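Side-chain contacts in pseudoazurin (Blue copper protein) (Sinorhizobium meliloti, PDB 3TU6), which binds one copper ion and probably passes electrons between redox partners in the periplasm: residues I25-Q28 against P29-V33; P97-L100 against E101-G105; I106-P109 against G110-A114. All blocks are in the same frame, centred on the assembly; numbering follows the deposited sequence.

Contact 1: I25-Q28 against P29-V33; sequences IRAQ and PGDTV
The type II beta turn from Q28 to D31 reverses the chain between strand 19-27 and strand 32-36, and D31 holds it at both backbone polar atoms of Q28. In the turn bond proper, D31 N donates to Q28 O at 3.1 Å. A second bond runs the other way: Q28 N gives its hydrogen to D31 OD2, 2.8 Å off and nearly straight at 164°. The amide reaches this oxygen from above the carboxylate plane, 44° out of it. With D31 CG anti to its own carbonyl carbon (chi1 -68°), the carboxylate folds back over the mouth of the turn. There OD2 also lies 3.7 Å from A27 CB, while OD1 accepts the amide of E2, so both carboxylate oxygens are occupied and the group is fixed in rotation. P29 and G30 fill the two middle positions. G30 has a positive phi, where a CB would press on the carbonyl oxygen of P29. The side chain of Q28 bends at chi2 and brings OE1 to 3.7 Å from P29 CD on the exposed side. Deeper in, I25 and V33 run past each other in opposite directions and meet by their CG2 methyls at 3.9 Å. Both also pack on V6 of strand 3-9, which lies between their strands in the sheet. A Pro-Gly type II turn, locked by the aspartate at its fourth position, here closes one end of the cupredoxin beta barrel.

Contact 2: P97-L100 against E101-G105; sequences PANL and EAVKG
K104 reaches back along L100, four residues earlier on the one short helix turn, and nearly every carbon of its side chain has something to rest on. Its CB sits over L100 O, and CG comes to 3.5 Å from that same oxygen. From there the chain runs on extended: CD passes on to the leucine side chain, CE lies 3.5 Å from L100 CD1, and NZ stays beside this methyl before ending in a salt bridge with E124 of helix 112-125. The methylenes thus lie against an apolar branch while the charge is carried off to another helix. With CG anti to the backbone N (chi1 -173°), L100 turns its branched end to the later residues of the helix, CD1 to K104 and CD2 to V103. CD2 meets V103 CG2 at 4.0 Å, the two side chains crossing at about a right angle. V103 is buried and packed close against the backbone, with CG2 only 3.1 Å from L100 O. The CG1 methyl of V103 faces N99 instead, 3.5 Å from ND2. N99 occupies the N-cap position but makes no capping bond with its side chain; OD1 accepts the amide of V75 in strand 74-79. Two backbone bonds wind the turn beneath these side chains: V103 N to N99 O at 3.1 Å, and K104 N to L100 O at 3.3 Å, the latter more bent at 140°. F120 of helix 112-125 touches L100, V103 and K104 alike. The arrangement is that of a short, roughly one-turn helix packed against helix 112-125, its i to i+3 and i to i+4 side chains overlapping in succession where the chain leaves the beta barrel.

Contact 3: I106-P109 against G110-A114; sequences IKYP and GKSKA
The hydroxyl of S112 turns back to P109, and OG donates to P109 O at 2.6 Å. It arrives from above the carbonyl plane, 38° out of it. The amide of the same serine adds a weak bond to that oxygen, S112 N to P109 O at 3.4 Å, so P109 O is gripped twice by one residue. Placing OG between its own backbone N and carbonyl carbon (chi1 64°) also puts it 3.3 Å from P109 CD and 3.6 Å from Y108 CB. If this serine were an alanine, P109 O would probably keep only the weak amide bond from these segments, and the turn would be less firmly held. K113 flanks Y108 beyond the serine: its chain bends at chi2 and lays CD 4.0 Å from Y108 CB.

Behind this shell stands the type II' turn from P109 to S112. G110 follows the proline with a positive phi, at which a CB would clash with P109 O. One water donates to Y108 O and to G110 O, the latter at 2.8 Å, and so bridges the carbonyls on either side of P109 in sequence. Another lies in the plane of the Y108 ring at its edge, donates to I106 O at 2.6 Å and accepts from K113 NZ, tying the lysine tip to the incoming loop.

The Y108 ring goes inward, its OH bonded to V103 O and the side chain packing on A116 and F120 of helix 112-125 and on I89 of strand 89-94. S112 too packs on I89, and its side chain is about 7 Å from that of the copper ligand M88, so the contact lies where helix 112-125 packs on strand 89-94 of the barrel.

In the fold
From the N terminus, contact 1 comes first and closes the turn between strand 19-27 and strand 32-36. The chain then completes the remaining strands and the copper site before contact 2 forms as helix 100-104 winds up after strand 89-94. Contact 3 follows at once and closes the loop leading into helix 112-125. The three lie in series, neither nested nor crossing. Contacts 2 and 3, centres about 15 Å apart, touch where V103 O meets Y108 OH, joining helix 100-104 to the loop before helix 112-125, and both pack on strands of the barrel. Contact 1 is separate: it lies on the other side of the chain's centre from contact 3, their centres about 24 Å apart.

Contact 1: I25-Q28 against P29-V33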
loop_
_atom_site.group_PDB
_atom_site.type_symbol
_atom_site.label_atom_id
_atom_site.label_comp_id
_atom_site.label_asym_id
_atom_site.label_seq_id
_atom_site.Cartn_x
_atom_site.Cartn_y
_atom_site.Cartn_z
ATOM N N ILE A 25 0.653 -5.782 -3.622
ATOM C CA ILE A 25 0.972 -5.883 -5.048
ATOM C C ILE A 25 2.438 -6.280 -5.213
ATOM O O ILE A 25 3.312 -5.698 -4.571
ATOM C CB ILE A 25 0.746 -4.537 -5.781
ATOM C CG1 ILE A 25 -0.749 -4.230 -5.911
ATOM C CG2 ILE A 25 1.391 -4.555 -7.164
ATOM C CD1 ILE A 25 -1.475 -5.102 -6.915
ATOM N N ARG A 26 2.696 -7.270 -6.068
ATOM C CA ARG A 26 4.063 -7.677 -6.395
ATOM C C ARG A 26 4.399 -7.234 -7.814
ATOM O O ARG A 26 3.969 -7.854 -8.788
ATOM C CB ARG A 26 4.234 -9.193 -6.243
ATOM C CG ARG A 26 3.877 -9.742 -4.863
ATOM C CD ARG A 26 4.678 -9.086 -3.740
ATOM N NE ARG A 26 6.120 -9.301 -3.873
ATOM C CZ ARG A 26 6.826 -10.234 -3.229
ATOM N NH1 ARG A 26 8.134 -10.323 -3.436
ATOM N NH2 ARG A 26 6.247 -11.078 -2.379
ATOM N N ALA A 27 5.166 -6.152 -7.916
ATOM C CA ALA A 27 5.508 -5.548 -9.200
ATOM C C ALA A 27 7.010 -5.597 -9.450
ATOM O O ALA A 27 7.786 -5.984 -8.576
ATOM C CB ALA A 27 5.020 -4.110 -9.240
ATOM N N GLN A 28 7.400 -5.207 -10.659
ATOM C CA GLN A 28 8.803 -5.067 -11.030
ATOM C C GLN A 28 9.114 -3.589 -11.250
ATOM O O GLN A 28 8.199 -2.798 -11.495
ATOM C CB GLN A 28 9.101 -5.860 -12.304
ATOM C CG GLN A 28 8.884 -7.361 -12.167
ATOM C CD GLN A 28 9.771 -7.989 -11.107
ATOM O OE1 GLN A 28 10.958 -7.676 -11.008
ATOM N NE2 GLN A 28 9.198 -8.881 -10.309
ATOM N N PRO A 29 10.402 -3.207 -11.155
ATOM C CA PRO A 29 10.812 -1.827 -11.413
ATOM C C PRO A 29 10.297 -1.289 -12.753
ATOM O O PRO A 29 10.507 -1.914 -13.793
ATOM C CB PRO A 29 12.339 -1.918 -11.418
ATOM C CG PRO A 29 12.642 -3.038 -10.498
ATOM C CD PRO A 29 11.532 -4.031 -10.682
ATOM N N GLY A 30 9.615 -0.147 -12.711
ATOM C CA GLY A 30 9.078 0.485 -13.916
ATOM C C GLY A 30 7.591 0.265 -14.136
ATOM O O GLY A 30 6.990 0.919 -14.989
ATOM N N ASP A 31 6.995 -0.654 -13.374
ATOM C CA ASP A 31 5.555 -0.918 -13.453
ATOM C C ASP A 31 4.760 0.213 -12.802
ATOM O O ASP A 31 5.316 1.029 -12.062
ATOM C CB ASP A 31 5.205 -2.245 -12.766
ATOM C CG ASP A 31 5.753 -3.462 -13.501
ATOM O OD1 ASP A 31 6.097 -3.356 -14.699
ATOM O OD2 ASP A 31 5.824 -4.542 -12.875
ATOM N N THR A 32 3.458 0.252 -13.084
ATOM C CA THR A 32 2.554 1.229 -12.479
ATOM C C THR A 32 1.428 0.542 -11.712
ATOM O O THR A 32 1.028 -0.576 -12.044
ATOM C CB THR A 32 1.919 2.156 -13.538
ATOM O OG1 THR A 32 1.112 1.386 -14.438
ATOM C CG2 THR A 32 2.992 2.898 -14.322
ATOM N N VAL A 33 0.929 1.225 -10.683
ATOM C CA VAL A 33 -0.239 0.779 -9.931
ATOM C C VAL A 33 -1.276 1.901 -9.908
ATOM O O VAL A 33 -0.974 3.023 -9.499
ATOM C CB VAL A 33 0.130 0.388 -8.483
ATOM C CG1 VAL A 33 -1.124 0.198 -7.636
ATOM C CG2 VAL A 33 0.973 -0.874 -8.475
#

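Contact 2: P97-L100 against E101-G105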
loop_
_atom_site.group_PDB
_atom_site.type_symbol
_atom_site.label_atom_id
_atom_site.label_comp_id
_atom_site.label_asym_id
_atom_site.label_seq_id
_atom_site.Cartn_x
_atom_site.Cartn_y
_atom_site.Cartn_z
ATOM N N PRO A 97 12.433 -6.857 -1.903
ATOM C CA PRO A 97 12.196 -5.976 -0.762
ATOM C C PRO A 97 13.480 -5.711 0.031
ATOM O O PRO A 97 13.727 -6.349 1.058
ATOM C CB PRO A 97 11.173 -6.757 0.067
ATOM C CG PRO A 97 11.496 -8.180 -0.206
ATOM C CD PRO A 97 11.975 -8.233 -1.632
ATOM N N ALA A 98 14.288 -4.773 -0.458
ATOM C CA ALA A 98 15.568 -4.439 0.167
ATOM C C ALA A 98 15.395 -3.622 1.451
ATOM O O ALA A 98 16.151 -3.796 2.407
ATOM C CB ALA A 98 16.454 -3.687 -0.817
ATOM N N ASN A 99 14.396 -2.739 1.466
ATOM C CA ASN A 99 14.142 -1.857 2.612
ATOM C C ASN A 99 13.052 -2.385 3.556
ATOM O O ASN A 99 12.358 -1.605 4.210
ATOM C CB ASN A 99 13.771 -0.451 2.119
ATOM C CG ASN A 99 12.440 -0.416 1.382
ATOM O OD1 ASN A 99 12.052 -1.388 0.734
ATOM N ND2 ASN A 99 11.736 0.704 1.478
ATOM N N LEU A 100 12.920 -3.708 3.637
ATOM C CA LEU A 100 11.875 -4.336 4.446
ATOM C C LEU A 100 12.073 -4.068 5.938
ATOM O O LEU A 100 11.104 -3.855 6.668
ATOM C CB LEU A 100 11.833 -5.848 4.173
ATOM C CG LEU A 100 10.701 -6.686 4.782
ATOM C CD1 LEU A 100 10.982 -7.019 6.243
ATOM C CD2 LEU A 100 9.351 -5.992 4.639
ATOM N N GLU A 101 13.328 -4.083 6.382
ATOM C CA GLU A 101 13.662 -3.805 7.778
ATOM C C GLU A 101 13.314 -2.362 8.155
ATOM O O GLU A 101 12.811 -2.106 9.250
ATOM C CB GLU A 101 15.151 -4.070 8.030
ATOM C CG GLU A 101 15.562 -4.031 9.502
ATOM C CD GLU A 101 17.051 -4.266 9.716
ATOM O OE1 GLU A 101 17.772 -4.543 8.732
ATOM O OE2 GLU A 101 17.502 -4.174 10.877
ATOM N N ALA A 102 13.581 -1.430 7.242
ATOM C CA ALA A 102 13.319 -0.011 7.480
ATOM C C ALA A 102 11.824 0.290 7.582
ATOM O O ALA A 102 11.400 1.038 8.465
ATOM C CB ALA A 102 13.954 0.834 6.383
ATOM N N VAL A 103 11.033 -0.293 6.683
ATOM C CA VAL A 103 9.582 -0.056 6.661
ATOM C C VAL A 103 8.852 -0.689 7.853
ATOM O O VAL A 103 7.755 -0.260 8.203
ATOM C CB VAL A 103 8.929 -0.542 5.345
ATOM C CG1 VAL A 103 9.517 0.208 4.155
ATOM C CG2 VAL A 103 9.086 -2.048 5.177
ATOM N N LYS A 104 9.458 -1.702 8.472
ATOM C CA LYS A 104 8.903 -2.297 9.693
ATOM C C LYS A 104 8.913 -1.325 10.875
ATOM O O LYS A 104 8.064 -1.420 11.764
ATOM C CB LYS A 104 9.663 -3.574 10.079
ATOM C CG LYS A 104 9.181 -4.827 9.370
ATOM C CD LYS A 104 10.000 -6.042 9.781
ATOM C CE LYS A 104 9.337 -7.336 9.341
ATOM N NZ LYS A 104 10.197 -8.527 9.600
ATOM N N GLY A 105 9.866 -0.394 10.878
ATOM C CA GLY A 105 10.079 0.504 12.014
ATOM C C GLY A 105 9.360 1.843 11.982
ATOM O O GLY A 105 9.537 2.651 12.894
#

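Contact 3: I106-P109 against G110-A114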
loop_
_atom_site.group_PDB
_atom_site.type_symbol
_atom_site.label_atom_id
_atom_site.label_comp_id
_atom_site.label_asym_id
_atom_site.label_seq_id
_atom_site.Cartn_x
_atom_site.Cartn_y
_atom_site.Cartn_z
ATOM N N ILE A 106 8.550 2.090 10.953
ATOM C CA ILE A 106 7.837 3.368 10.837
ATOM C C ILE A 106 6.591 3.389 11.732
ATOM O O ILE A 106 6.253 2.386 12.362
ATOM C CB ILE A 106 7.464 3.710 9.363
ATOM C CG1 ILE A 106 6.323 2.828 8.846
ATOM C CG2 ILE A 106 8.688 3.587 8.462
ATOM C CD1 ILE A 106 5.961 3.100 7.398
ATOM N N LYS A 107 5.916 4.536 11.780
ATOM C CA LYS A 107 4.755 4.715 12.649
ATOM C C LYS A 107 3.497 4.093 12.046
ATOM O O LYS A 107 3.055 4.493 10.967
ATOM C CB LYS A 107 4.514 6.204 12.918
ATOM N N TYR A 108 2.934 3.111 12.750
ATOM C CA TYR A 108 1.674 2.482 12.360
ATOM C C TYR A 108 0.623 2.733 13.443
ATOM O O TYR A 108 0.556 1.993 14.427
ATOM C CB TYR A 108 1.867 0.979 12.147
ATOM C CG TYR A 108 2.741 0.640 10.962
ATOM C CD1 TYR A 108 2.240 0.702 9.666
ATOM C CD2 TYR A 108 4.070 0.259 11.135
ATOM C CE1 TYR A 108 3.037 0.396 8.572
ATOM C CE2 TYR A 108 4.874 -0.052 10.047
ATOM C CZ TYR A 108 4.352 0.021 8.768
ATOM O OH TYR A 108 5.144 -0.282 7.683
ATOM N N PRO A 109 -0.200 3.785 13.269
ATOM C CA PRO A 109 -1.165 4.168 14.295
ATOM C C PRO A 109 -2.422 3.302 14.295
ATOM O O PRO A 109 -2.912 2.914 13.234
ATOM C CB PRO A 109 -1.522 5.604 13.909
ATOM C CG PRO A 109 -1.389 5.628 12.438
ATOM C CD PRO A 109 -0.276 4.674 12.093
ATOM N N GLY A 110 -2.938 3.010 15.486
ATOM C CA GLY A 110 -4.184 2.266 15.628
ATOM C C GLY A 110 -4.088 0.849 15.094
ATOM O O GLY A 110 -3.111 0.143 15.356
ATOM N N LYS A 111 -5.095 0.446 14.323
ATOM C CA LYS A 111 -5.195 -0.929 13.824
ATOM C C LYS A 111 -4.280 -1.230 12.632
ATOM O O LYS A 111 -4.158 -2.391 12.233
ATOM C CB LYS A 111 -6.648 -1.252 13.461
ATOM C CG LYS A 111 -7.598 -1.211 14.649
ATOM C CD LYS A 111 -8.984 -1.705 14.274
ATOM C CE LYS A 111 -9.877 -1.824 15.496
ATOM N NZ LYS A 111 -11.205 -2.406 15.162
ATOM N N SER A 112 -3.636 -0.205 12.071
ATOM C CA SER A 112 -2.681 -0.400 10.972
ATOM C C SER A 112 -1.424 -1.166 11.393
ATOM O O SER A 112 -0.706 -1.690 10.541
ATOM C CB SER A 112 -2.277 0.942 10.350
ATOM O OG SER A 112 -1.586 1.758 11.277
ATOM N N LYS A 113 -1.152 -1.217 12.698
ATOM C CA LYS A 113 -0.033 -2.003 13.222
ATOM C C LYS A 113 -0.266 -3.499 13.004
ATOM O O LYS A 113 0.627 -4.208 12.541
ATOM C CB LYS A 113 0.190 -1.707 14.711
ATOM C CG LYS A 113 1.390 -2.424 15.343
ATOM C CD LYS A 113 2.696 -2.116 14.616
ATOM C CE LYS A 113 3.895 -2.701 15.341
ATOM N NZ LYS A 113 5.156 -2.488 14.577
ATOM N N ALA A 114 -1.466 -3.970 13.339
ATOM C CA ALA A 114 -1.850 -5.362 13.094
ATOM C C ALA A 114 -1.968 -5.648 11.594
ATOM O O ALA A 114 -1.626 -6.739 11.135
ATOM C CB ALA A 114 -3.160 -5.685 13.800
HETATM O O HOH W 1 6.662 0.020 13.478
HETATM O O HOH W 2 -1.020 0.827 17.029
#